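Local coordinates for protein leucyl-trna synthetase (Plasmodium knowlesi, PDB 5FOF) that attaches leucine to its cognate tRNA using ATP and is represented by its editing domain, which probably hydrolyses the aminoacyl ester of mischarged tRNA, at residues K37-D42 and Y185-E190. Numbering follows the deposited sequence.
Sequences KIYVHD and YSNLSE
Tyr185 O receives the Tyr39 backbone N at 2.6 Å, and the Ile38 CA-H leans on the same oxygen as a weaker donor. The return bond, from Tyr185 N to Tyr39 O at 2.8 Å, makes the two tyrosines an antiparallel hydrogen-bonded pair, joining strand 33-40 to the end of strand 183-185. Both side chains therefore rise from one face of the sheet. The Tyr185 ring leans across the pair because its CG lies between the backbone N and carbonyl carbon (chi1 67°), and Tyr39 CB sits over one of its faces, 3.6 Å from the centroid. The rings are nearly parallel, at 23°, but so offset that little of one lies over the other; the nearest ring carbons are Tyr39 CD1 and Tyr185 CE2, at 3.5 Å. Tyrosine suits both places, offering a broad apolar flank and, in Tyr39, a hydroxyl that bonds Glu324. The Asn187 side chain runs across that of Tyr39 at about a right angle, its amide plane turned 38° from the ring and its ND2 3.4 Å from Tyr39 CE1; that amide also bonds Glu324. The backbones stay close through Ile38 and Ser186 and part only at Lys37 and Asn187, where a water donates to Lys37 O and accepts from Asn187 N. Ser186 OG accepts from Leu188 N at 3.1 Å, an ST turn for which a short hydroxyl side chain is well suited, while Ser186 CB packs on Ile38 CD1. With direct bonds, then water, then a shared carboxylate, polar groups tie the departing loop to strand 33-40, and the two tyrosine side chains supply most of the apolar contact.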
# COMPACT_ATOMS: atom_id res chain seq x y z
N LYS A 37 -1.74 6.64 -1.85
CA LYS A 37 -2.90 6.75 -0.98
C LYS A 37 -4.02 5.81 -1.40
O LYS A 37 -4.60 5.98 -2.46
CB LYS A 37 -3.42 8.19 -1.00
CG LYS A 37 -2.47 9.15 -0.33
CD LYS A 37 -3.02 10.57 -0.29
CE LYS A 37 -1.98 11.52 0.29
NZ LYS A 37 -2.43 12.93 0.36
N ILE A 38 -4.31 4.82 -0.57
CA ILE A 38 -5.43 3.91 -0.79
C ILE A 38 -6.53 4.30 0.19
O ILE A 38 -6.37 4.16 1.41
CB ILE A 38 -4.99 2.45 -0.60
CG1 ILE A 38 -3.82 2.15 -1.52
CG2 ILE A 38 -6.14 1.48 -0.87
CD1 ILE A 38 -4.16 2.17 -3.00
N TYR A 39 -7.63 4.83 -0.35
CA TYR A 39 -8.69 5.45 0.48
C TYR A 39 -9.70 4.39 0.84
O TYR A 39 -10.04 3.52 0.04
CB TYR A 39 -9.42 6.57 -0.27
CG TYR A 39 -8.53 7.67 -0.80
CD1 TYR A 39 -7.96 7.59 -2.08
CD2 TYR A 39 -8.25 8.80 -0.02
CE1 TYR A 39 -7.12 8.59 -2.56
CE2 TYR A 39 -7.41 9.81 -0.49
CZ TYR A 39 -6.84 9.70 -1.76
OH TYR A 39 -6.04 10.73 -2.21
N VAL A 40 -10.20 4.48 2.07
CA VAL A 40 -11.30 3.65 2.51
C VAL A 40 -12.58 4.26 1.92
O VAL A 40 -12.78 5.48 1.96
CB VAL A 40 -11.39 3.64 4.04
CG1 VAL A 40 -12.61 2.84 4.49
CG2 VAL A 40 -10.12 3.04 4.62
N HIS A 41 -13.45 3.42 1.37
CA HIS A 41 -14.65 3.90 0.70
C HIS A 41 -15.72 4.43 1.66
O HIS A 41 -16.32 5.47 1.39
CB HIS A 41 -15.25 2.81 -0.20
CG HIS A 41 -16.32 3.31 -1.12
ND1 HIS A 41 -16.06 4.19 -2.15
CD2 HIS A 41 -17.66 3.07 -1.15
CE1 HIS A 41 -17.19 4.46 -2.78
NE2 HIS A 41 -18.17 3.80 -2.19
N ASP A 42 -15.94 3.72 2.76
CA ASP A 42 -16.98 4.05 3.73
C ASP A 42 -16.41 4.06 5.14
O ASP A 42 -16.13 3.01 5.72
CB ASP A 42 -18.12 3.03 3.61
CG ASP A 42 -19.34 3.36 4.49
OD1 ASP A 42 -19.37 4.39 5.20
OD2 ASP A 42 -20.29 2.54 4.45
N TYR A 185 -10.29 2.38 -2.55
CA TYR A 185 -9.94 2.85 -3.88
C TYR A 185 -8.63 3.62 -3.86
O TYR A 185 -8.16 4.02 -2.81
CB TYR A 185 -11.09 3.68 -4.47
CG TYR A 185 -11.37 4.99 -3.77
CD1 TYR A 185 -12.23 5.05 -2.66
CD2 TYR A 185 -10.81 6.16 -4.23
CE1 TYR A 185 -12.50 6.27 -2.03
CE2 TYR A 185 -11.06 7.38 -3.61
CZ TYR A 185 -11.91 7.43 -2.52
OH TYR A 185 -12.15 8.64 -1.91
N SER A 186 -8.02 3.77 -5.03
CA SER A 186 -7.00 4.78 -5.22
C SER A 186 -7.49 5.72 -6.31
O SER A 186 -8.34 5.34 -7.11
CB SER A 186 -5.66 4.17 -5.60
OG SER A 186 -5.51 4.03 -6.99
N ASN A 187 -6.92 6.92 -6.34
CA ASN A 187 -7.19 7.86 -7.43
C ASN A 187 -6.33 7.65 -8.68
O ASN A 187 -6.37 8.47 -9.58
CB ASN A 187 -7.08 9.30 -6.93
CG ASN A 187 -8.24 9.69 -6.04
OD1 ASN A 187 -9.36 9.19 -6.18
ND2 ASN A 187 -7.99 10.60 -5.13
N LEU A 188 -5.57 6.55 -8.75
CA LEU A 188 -4.80 6.20 -9.95
C LEU A 188 -5.33 4.96 -10.65
O LEU A 188 -5.01 4.74 -11.81
CB LEU A 188 -3.33 5.98 -9.59
CG LEU A 188 -2.70 6.97 -8.61
CD1 LEU A 188 -1.30 6.52 -8.23
CD2 LEU A 188 -2.66 8.39 -9.18
N SER A 189 -6.12 4.14 -9.96
CA SER A 189 -6.59 2.87 -10.51
C SER A 189 -7.67 3.06 -11.54
O SER A 189 -8.44 4.00 -11.47
CB SER A 189 -7.13 1.95 -9.40
OG SER A 189 -7.83 2.70 -8.44
N GLU A 190 -7.73 2.13 -12.49
CA GLU A 190 -8.79 2.09 -13.47
C GLU A 190 -10.15 1.87 -12.77
O GLU A 190 -11.06 2.66 -12.98
CB GLU A 190 -8.53 0.99 -14.49
CG GLU A 190 -9.47 1.00 -15.69
CD GLU A 190 -9.90 -0.39 -16.12
OE1 GLU A 190 -9.98 -1.29 -15.25
OE2 GLU A 190 -10.17 -0.58 -17.32
O HOH W 1 -4.51 7.50 -4.89